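Side-chain contacts in glycosylation Associate Protein 1 (Streptococcus agalactiae serotype V, PDB 6OYC), which is a GT-B-like component of the Gap123 complex and probably takes part in the glycosylation and accessory Sec secretion of bacterial surface proteins: residues His64-Leu69 with Leu412-Ile417; Ser301-Arg306 with Ala441-Gly446. One frame throughout, in Å; residues are numbered along the deposited sequence.

Contact 1 is a partly buried polar touch between the two parallel-sheet parts of a GT-B-like chain: a single tyrosine meets a single glutamate where those parts meet. Contact 2 is fully buried and mixes an aromatic-aliphatic pair with a serine that takes a backbone N-H; it packs the loop after strand 297-299 on the end of helix 436-445. Their centres lie about 14 Å apart, and Arg306 joins them. It pairs with Asp304 inside 301-306, and its NH2 also forms a salt bridge with Glu414 OE2, at 2.9 Å, while NH1 reaches the carbonyl oxygen of Arg65, a probable hydrogen bond.

Contact 1 (His64-Leu69 with Leu412-Ile417); sequences HRYDLL and LSETDI
Tyr66 and Glu414 meet through their polar ends, and theirs is the hydrogen bond that ties 64-69 to 412-417. The hydroxyl of Tyr66 donates to Glu414, with OH 2.7 Å from OE2. It arrives on the syn side of that oxygen, 28° out of the carboxylate plane. The two side chains cross at about a right angle and their flat groups are steeply turned, ring and carboxylate planes standing 73° apart. OE2 sits at the edge of the ring, near its plane, and is 3.1 Å from Tyr66 CE1.

Glu414 gets there by reaching: its CG lies beside the backbone N (chi1 -72°), and beyond CG the chain runs extended toward the tyrosine. Both carboxylate oxygens are in use: OE1 accepts from the backbone N of Phe31, and OE2 is shared with Arg306. These partners should fix the rotation of the carboxylate and probably favour its charged form.

The glutamate starts the first turn of its helix. Just before it, Ser413 is the N-cap, its OG accepting from Asp416 N at 3.2 Å, and Asp416 OD2 in turn accepts from Leu412 N at 2.7 Å. On the other segment, Asp67, with positive phi, is the C-prime residue of a Schellman motif.

In the fold, Tyr66 follows the end of helix 59-65, its ring meeting that of Tyr62 in that helix and resting on Ile35 of helix 33-43. Glu414 begins helix 414-420, which follows strand 406-409 of the six-stranded parallel sheet, and touches Tyr437 of helix 436-445.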
ATOM      1  N   HIS A  64       3.090   7.422  -9.147  1.00 28.88           N
ATOM      2  CA  HIS A  64       3.748   6.775 -10.271  1.00 30.23           C
ATOM      3  C   HIS A  64       3.710   5.266 -10.131  1.00 28.47           C
ATOM      4  O   HIS A  64       3.592   4.554 -11.132  1.00 30.08           O
ATOM      5  CB  HIS A  64       5.193   7.239 -10.370  1.00 30.27           C
ATOM      6  CG  HIS A  64       5.956   6.548 -11.445  1.00 31.55           C
ATOM      7  ND1 HIS A  64       6.937   5.622 -11.179  1.00 28.35           N
ATOM      8  CD2 HIS A  64       5.863   6.628 -12.796  1.00 27.19           C
ATOM      9  CE1 HIS A  64       7.434   5.173 -12.319  1.00 30.18           C
ATOM     10  NE2 HIS A  64       6.792   5.763 -13.313  1.00 30.74           N
ATOM     11  N   ARG A  65       3.782   4.775  -8.892  1.00 28.93           N
ATOM     12  CA  ARG A  65       3.779   3.343  -8.633  1.00 31.72           C
ATOM     13  C   ARG A  65       2.489   2.694  -9.099  1.00 33.82           C
ATOM     14  O   ARG A  65       2.484   1.506  -9.421  1.00 35.21           O
ATOM     15  CB  ARG A  65       3.960   3.088  -7.138  1.00 33.48           C
ATOM     16  CG  ARG A  65       5.214   2.381  -6.730  1.00 37.13           C
ATOM     17  CD  ARG A  65       5.331   2.428  -5.219  1.00 34.10           C
ATOM     18  NE  ARG A  65       6.361   3.366  -4.807  1.00 37.76           N
ATOM     19  CZ  ARG A  65       6.343   4.026  -3.655  1.00 35.59           C
ATOM     20  NH1 ARG A  65       5.338   3.835  -2.814  1.00 32.19           N
ATOM     21  NH2 ARG A  65       7.335   4.854  -3.345  1.00 31.89           N
ATOM     22  N   TYR A  66       1.384   3.450  -9.130  1.00 31.45           N
ATOM     23  CA  TYR A  66       0.092   2.899  -9.510  1.00 30.63           C
ATOM     24  C   TYR A  66      -0.383   3.401 -10.869  1.00 33.18           C
ATOM     25  O   TYR A  66      -1.575   3.307 -11.174  1.00 33.93           O
ATOM     26  CB  TYR A  66      -0.934   3.198  -8.419  1.00 29.87           C
ATOM     27  CG  TYR A  66      -0.517   2.591  -7.099  1.00 32.32           C
ATOM     28  CD1 TYR A  66      -0.729   1.239  -6.845  1.00 29.94           C
ATOM     29  CD2 TYR A  66       0.143   3.354  -6.129  1.00 31.75           C
ATOM     30  CE1 TYR A  66      -0.325   0.663  -5.655  1.00 33.37           C
ATOM     31  CE2 TYR A  66       0.547   2.791  -4.923  1.00 31.56           C
ATOM     32  CZ  TYR A  66       0.303   1.436  -4.692  1.00 34.69           C
ATOM     33  OH  TYR A  66       0.690   0.826  -3.513  1.00 35.82           O
ATOM     34  N   ASP A  67       0.531   3.912 -11.701  1.00 32.69           N
ATOM     35  CA  ASP A  67       0.179   4.451 -13.022  1.00 34.81           C
ATOM     36  C   ASP A  67      -0.879   5.549 -12.900  1.00 34.06           C
ATOM     37  O   ASP A  67      -1.814   5.631 -13.704  1.00 32.70           O
ATOM     38  CB  ASP A  67      -0.299   3.350 -13.976  1.00 35.16           C
ATOM     39  CG  ASP A  67       0.738   2.255 -14.190  1.00 36.92           C
ATOM     40  OD1 ASP A  67       1.955   2.536 -14.140  1.00 36.12           O
ATOM     41  OD2 ASP A  67       0.328   1.094 -14.402  1.00 47.01           O
ATOM     42  N   LEU A  68      -0.748   6.382 -11.863  1.00 32.21           N
ATOM     43  CA  LEU A  68      -1.673   7.481 -11.618  1.00 34.94           C
ATOM     44  C   LEU A  68      -0.996   8.843 -11.600  1.00 30.97           C
ATOM     45  O   LEU A  68      -1.663   9.843 -11.337  1.00 33.50           O
ATOM     46  CB  LEU A  68      -2.416   7.274 -10.299  1.00 35.18           C
ATOM     47  CG  LEU A  68      -3.446   6.149 -10.281  1.00 36.80           C
ATOM     48  CD1 LEU A  68      -3.973   5.974  -8.875  1.00 32.20           C
ATOM     49  CD2 LEU A  68      -4.567   6.466 -11.253  1.00 39.31           C
ATOM     50  N   LEU A  69       0.306   8.916 -11.879  1.00 33.11           N
ATOM     51  CA  LEU A  69       1.002  10.194 -11.815  1.00 33.33           C
ATOM     52  C   LEU A  69       0.380  11.222 -12.752  1.00 34.01           C
ATOM     53  O   LEU A  69       0.464  12.421 -12.498  1.00 34.99           O
ATOM     54  CB  LEU A  69       2.475   9.999 -12.146  1.00 29.81           C
ATOM     55  CG  LEU A  69       3.334  11.261 -12.120  1.00 35.03           C
ATOM     56  CD1 LEU A  69       3.337  11.861 -10.740  1.00 28.02           C
ATOM     57  CD2 LEU A  69       4.752  10.955 -12.583  1.00 33.55           C
ATOM     58  N   LEU A 412       9.960  -6.868  -1.099  1.00 31.79           N
ATOM     59  CA  LEU A 412      10.030  -5.620  -0.344  1.00 36.37           C
ATOM     60  C   LEU A 412       8.889  -4.654  -0.647  1.00 36.45           C
ATOM     61  O   LEU A 412       8.708  -3.688   0.095  1.00 38.15           O
ATOM     62  CB  LEU A 412      11.364  -4.897  -0.625  1.00 34.82           C
ATOM     63  CG  LEU A 412      12.635  -5.723  -0.334  1.00 41.88           C
ATOM     64  CD1 LEU A 412      13.888  -5.106  -0.957  1.00 41.27           C
ATOM     65  CD2 LEU A 412      12.821  -5.928   1.158  1.00 34.46           C
ATOM     66  N   SER A 413       8.132  -4.889  -1.710  1.00 33.66           N
ATOM     67  CA  SER A 413       7.180  -3.929  -2.247  1.00 36.02           C
ATOM     68  C   SER A 413       6.185  -4.707  -3.092  1.00 35.04           C
ATOM     69  O   SER A 413       6.412  -5.872  -3.423  1.00 33.76           O
ATOM     70  CB  SER A 413       7.886  -2.871  -3.104  1.00 39.41           C
ATOM     71  OG  SER A 413       8.410  -3.479  -4.292  1.00 35.70           O
ATOM     72  N   GLU A 414       5.088  -4.043  -3.465  1.00 35.44           N
ATOM     73  CA  GLU A 414       4.171  -4.651  -4.423  1.00 33.06           C
ATOM     74  C   GLU A 414       4.871  -4.924  -5.746  1.00 33.84           C
ATOM     75  O   GLU A 414       4.607  -5.942  -6.392  1.00 33.18           O
ATOM     76  CB  GLU A 414       2.948  -3.761  -4.637  1.00 30.89           C
ATOM     77  CG  GLU A 414       2.019  -3.752  -3.437  1.00 34.26           C
ATOM     78  CD  GLU A 414       1.117  -2.530  -3.373  1.00 32.40           C
ATOM     79  OE1 GLU A 414       0.331  -2.430  -2.410  1.00 33.50           O
ATOM     80  OE2 GLU A 414       1.189  -1.669  -4.274  1.00 33.25           O
ATOM     81  N   THR A 415       5.792  -4.042  -6.152  1.00 34.92           N
ATOM     82  CA  THR A 415       6.491  -4.239  -7.419  1.00 33.86           C
ATOM     83  C   THR A 415       7.294  -5.538  -7.421  1.00 34.89           C
ATOM     84  O   THR A 415       7.334  -6.241  -8.433  1.00 35.70           O
ATOM     85  CB  THR A 415       7.393  -3.035  -7.722  1.00 35.57           C
ATOM     86  OG1 THR A 415       6.637  -1.833  -7.596  1.00 39.46           O
ATOM     87  CG2 THR A 415       7.902  -3.094  -9.136  1.00 38.33           C
ATOM     88  N   ASP A 416       7.962  -5.866  -6.309  1.00 35.33           N
ATOM     89  CA  ASP A 416       8.613  -7.169  -6.191  1.00 33.54           C
ATOM     90  C   ASP A 416       7.621  -8.299  -6.421  1.00 32.37           C
ATOM     91  O   ASP A 416       7.853  -9.189  -7.244  1.00 32.12           O
ATOM     92  CB  ASP A 416       9.226  -7.328  -4.808  1.00 37.13           C
ATOM     93  CG  ASP A 416      10.574  -6.718  -4.706  1.00 39.66           C
ATOM     94  OD1 ASP A 416      11.071  -6.220  -5.734  1.00 47.56           O
ATOM     95  OD2 ASP A 416      11.118  -6.705  -3.584  1.00 40.81           O
ATOM     96  N   ILE A 417       6.507  -8.272  -5.687  1.00 31.89           N
ATOM     97  CA  ILE A 417       5.510  -9.329  -5.784  1.00 32.19           C
ATOM     98  C   ILE A 417       5.039  -9.464  -7.215  1.00 31.17           C
ATOM     99  O   ILE A 417       4.938 -10.568  -7.759  1.00 33.74           O
ATOM    100  CB  ILE A 417       4.332  -9.035  -4.845  1.00 30.82           C
ATOM    101  CG1 ILE A 417       4.816  -9.045  -3.391  1.00 29.95           C
ATOM    102  CG2 ILE A 417       3.179 -10.015  -5.113  1.00 29.24           C
ATOM    103  CD1 ILE A 417       3.775  -8.535  -2.424  1.00 22.72           C
TER

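Contact 2 (Ser301-Arg306 with Ala441-Gly446)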
ATOM      1  N   SER A 301     -14.943  -5.640  -6.524  1.00 37.25           N
ATOM      2  CA  SER A 301     -13.793  -6.443  -6.133  1.00 41.18           C
ATOM      3  C   SER A 301     -12.502  -5.695  -6.473  1.00 39.56           C
ATOM      4  O   SER A 301     -12.414  -5.027  -7.512  1.00 40.92           O
ATOM      5  CB  SER A 301     -13.811  -7.822  -6.797  1.00 43.92           C
ATOM      6  OG  SER A 301     -14.375  -7.772  -8.089  1.00 55.47           O
ATOM      7  N   PRO A 302     -11.505  -5.760  -5.615  1.00 38.71           N
ATOM      8  CA  PRO A 302     -10.338  -4.855  -5.714  1.00 38.87           C
ATOM      9  C   PRO A 302      -9.221  -5.355  -6.629  1.00 40.09           C
ATOM     10  O   PRO A 302      -8.098  -5.580  -6.185  1.00 46.99           O
ATOM     11  CB  PRO A 302      -9.876  -4.770  -4.253  1.00 39.65           C
ATOM     12  CG  PRO A 302     -10.283  -6.090  -3.643  1.00 37.13           C
ATOM     13  CD  PRO A 302     -11.565  -6.483  -4.329  1.00 38.79           C
ATOM     14  N   PHE A 303      -9.511  -5.466  -7.928  1.00 36.83           N
ATOM     15  CA  PHE A 303      -8.502  -5.848  -8.916  1.00 38.40           C
ATOM     16  C   PHE A 303      -7.352  -4.850  -8.983  1.00 37.57           C
ATOM     17  O   PHE A 303      -7.556  -3.633  -8.916  1.00 45.19           O
ATOM     18  CB  PHE A 303      -9.124  -5.953 -10.308  1.00 40.08           C
ATOM     19  CG  PHE A 303     -10.153  -7.019 -10.435  1.00 43.44           C
ATOM     20  CD1 PHE A 303      -9.780  -8.359 -10.489  1.00 46.90           C
ATOM     21  CD2 PHE A 303     -11.507  -6.689 -10.525  1.00 48.76           C
ATOM     22  CE1 PHE A 303     -10.745  -9.356 -10.612  1.00 51.47           C
ATOM     23  CE2 PHE A 303     -12.471  -7.670 -10.658  1.00 48.01           C
ATOM     24  CZ  PHE A 303     -12.091  -9.011 -10.703  1.00 51.94           C
ATOM     25  N   ASP A 304      -6.139  -5.375  -9.159  1.00 35.40           N
ATOM     26  CA  ASP A 304      -4.930  -4.585  -9.405  1.00 37.38           C
ATOM     27  C   ASP A 304      -4.397  -4.983 -10.776  1.00 37.08           C
ATOM     28  O   ASP A 304      -3.738  -6.016 -10.916  1.00 35.28           O
ATOM     29  CB  ASP A 304      -3.871  -4.814  -8.328  1.00 36.53           C
ATOM     30  CG  ASP A 304      -2.571  -4.034  -8.596  1.00 35.33           C
ATOM     31  OD1 ASP A 304      -2.516  -3.227  -9.560  1.00 35.01           O
ATOM     32  OD2 ASP A 304      -1.603  -4.228  -7.835  1.00 34.52           O
ATOM     33  N   THR A 305      -4.647  -4.146 -11.780  1.00 34.71           N
ATOM     34  CA  THR A 305      -4.354  -4.542 -13.152  1.00 35.07           C
ATOM     35  C   THR A 305      -2.894  -4.355 -13.549  1.00 33.79           C
ATOM     36  O   THR A 305      -2.556  -4.619 -14.703  1.00 34.56           O
ATOM     37  CB  THR A 305      -5.250  -3.770 -14.112  1.00 40.59           C
ATOM     38  OG1 THR A 305      -5.225  -2.386 -13.758  1.00 39.62           O
ATOM     39  CG2 THR A 305      -6.712  -4.295 -14.027  1.00 39.70           C
ATOM     40  N   ARG A 306      -2.018  -3.919 -12.643  1.00 31.33           N
ATOM     41  CA  ARG A 306      -0.589  -4.001 -12.928  1.00 31.91           C
ATOM     42  C   ARG A 306      -0.100  -5.442 -13.071  1.00 30.18           C
ATOM     43  O   ARG A 306       1.014  -5.655 -13.558  1.00 33.60           O
ATOM     44  CB  ARG A 306       0.225  -3.306 -11.827  1.00 30.66           C
ATOM     45  CG  ARG A 306      -0.085  -1.817 -11.609  1.00 30.69           C
ATOM     46  CD  ARG A 306       0.601  -1.270 -10.348  1.00 29.82           C
ATOM     47  NE  ARG A 306       0.110  -1.902  -9.123  1.00 30.12           N
ATOM     48  CZ  ARG A 306       0.706  -1.799  -7.936  1.00 30.08           C
ATOM     49  NH1 ARG A 306       1.813  -1.080  -7.818  1.00 28.79           N
ATOM     50  NH2 ARG A 306       0.206  -2.428  -6.876  1.00 25.55           N
ATOM     51  N   ALA A 441      -3.589 -10.208  -6.069  1.00 32.70           N
ATOM     52  CA  ALA A 441      -2.714 -10.511  -7.193  1.00 34.92           C
ATOM     53  C   ALA A 441      -3.170 -11.780  -7.910  1.00 37.94           C
ATOM     54  O   ALA A 441      -3.085 -11.874  -9.142  1.00 37.20           O
ATOM     55  CB  ALA A 441      -1.270 -10.637  -6.703  1.00 32.32           C
ATOM     56  N   GLY A 442      -3.678 -12.756  -7.157  1.00 37.99           N
ATOM     57  CA  GLY A 442      -4.207 -13.984  -7.720  1.00 39.52           C
ATOM     58  C   GLY A 442      -5.362 -13.761  -8.679  1.00 41.90           C
ATOM     59  O   GLY A 442      -5.272 -14.160  -9.841  1.00 44.46           O
ATOM     60  N   ILE A 443      -6.443 -13.117  -8.223  1.00 39.66           N
ATOM     61  CA  ILE A 443      -7.563 -12.830  -9.118  1.00 40.97           C
ATOM     62  C   ILE A 443      -7.186 -11.839 -10.206  1.00 45.84           C
ATOM     63  O   ILE A 443      -7.915 -11.719 -11.196  1.00 51.64           O
ATOM     64  CB  ILE A 443      -8.800 -12.271  -8.381  1.00 39.31           C
ATOM     65  CG1 ILE A 443      -8.521 -10.864  -7.855  1.00 40.14           C
ATOM     66  CG2 ILE A 443      -9.259 -13.174  -7.248  1.00 40.22           C
ATOM     67  CD1 ILE A 443      -9.731 -10.219  -7.156  1.00 42.16           C
ATOM     68  N   SER A 444      -6.094 -11.086 -10.036  1.00 41.27           N
ATOM     69  CA  SER A 444      -5.697 -10.113 -11.042  1.00 42.74           C
ATOM     70  C   SER A 444      -4.821 -10.728 -12.120  1.00 42.30           C
ATOM     71  O   SER A 444      -4.718 -10.167 -13.216  1.00 38.70           O
ATOM     72  CB  SER A 444      -4.946  -8.939 -10.391  1.00 39.39           C
ATOM     73  OG  SER A 444      -5.793  -8.164  -9.568  1.00 39.94           O
ATOM     74  N   SER A 445      -4.189 -11.861 -11.818  1.00 37.70           N
ATOM     75  CA  SER A 445      -3.258 -12.529 -12.711  1.00 40.76           C
ATOM     76  C   SER A 445      -3.811 -13.818 -13.295  1.00 40.92           C
ATOM     77  O   SER A 445      -3.210 -14.371 -14.222  1.00 38.71           O
ATOM     78  CB  SER A 445      -1.964 -12.856 -11.957  1.00 37.63           C
ATOM     79  OG  SER A 445      -2.272 -13.773 -10.917  1.00 39.91           O
ATOM     80  N   GLY A 446      -4.937 -14.306 -12.785  1.00 41.71           N
ATOM     81  CA  GLY A 446      -5.426 -15.605 -13.160  1.00 45.53           C
ATOM     82  C   GLY A 446      -4.695 -16.762 -12.533  1.00 40.70           C
ATOM     83  O   GLY A 446      -5.135 -17.900 -12.700  1.00 46.16           O
TER
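With chi1 at -68°, Ser444 holds OG beside its own backbone N and toward 301-306, where it accepts from Asp304 N. The N to OG distance is 2.8 Å and the bond is fairly straight, 164° at the hydrogen. Ser444 OG also bonds to Ile440 O, one turn back in the helix, so the hydroxyl bridges helix and loop.

Ile443 turns CG1 between its backbone N and carbonyl carbon (chi1 69°), and the branch ending in CD1 meets the Phe303 ring obliquely, crossing that side chain at about a right angle. CD1 lies 3.7 Å from Phe303 CE1, and the carbonyl oxygen of Ile443 sits in plane at the ring edge.

Beyond the serine bond, the loop braces itself. Asp304 OD1 accepts from Arg306 N, making an Asx turn, and receives NE of the same arginine on its syn lone pair. Arg306 NH2 reaches Asp304 OD2 at 2.7 Å, completing a side-on, two-nitrogen salt bridge that should keep the carboxylate ionised. Tyr437 OH adds a hydrogen bond to OD2.

The serine bond and the Phe303-Ile443 packing set the loop that leaves strand 297-299, an edge strand of the seven-stranded parallel sheet, against the last turn of helix 436-445. Helix 484-502 packs on Phe303 through Lys497 and Ile498, while Ile443 touches Phe457.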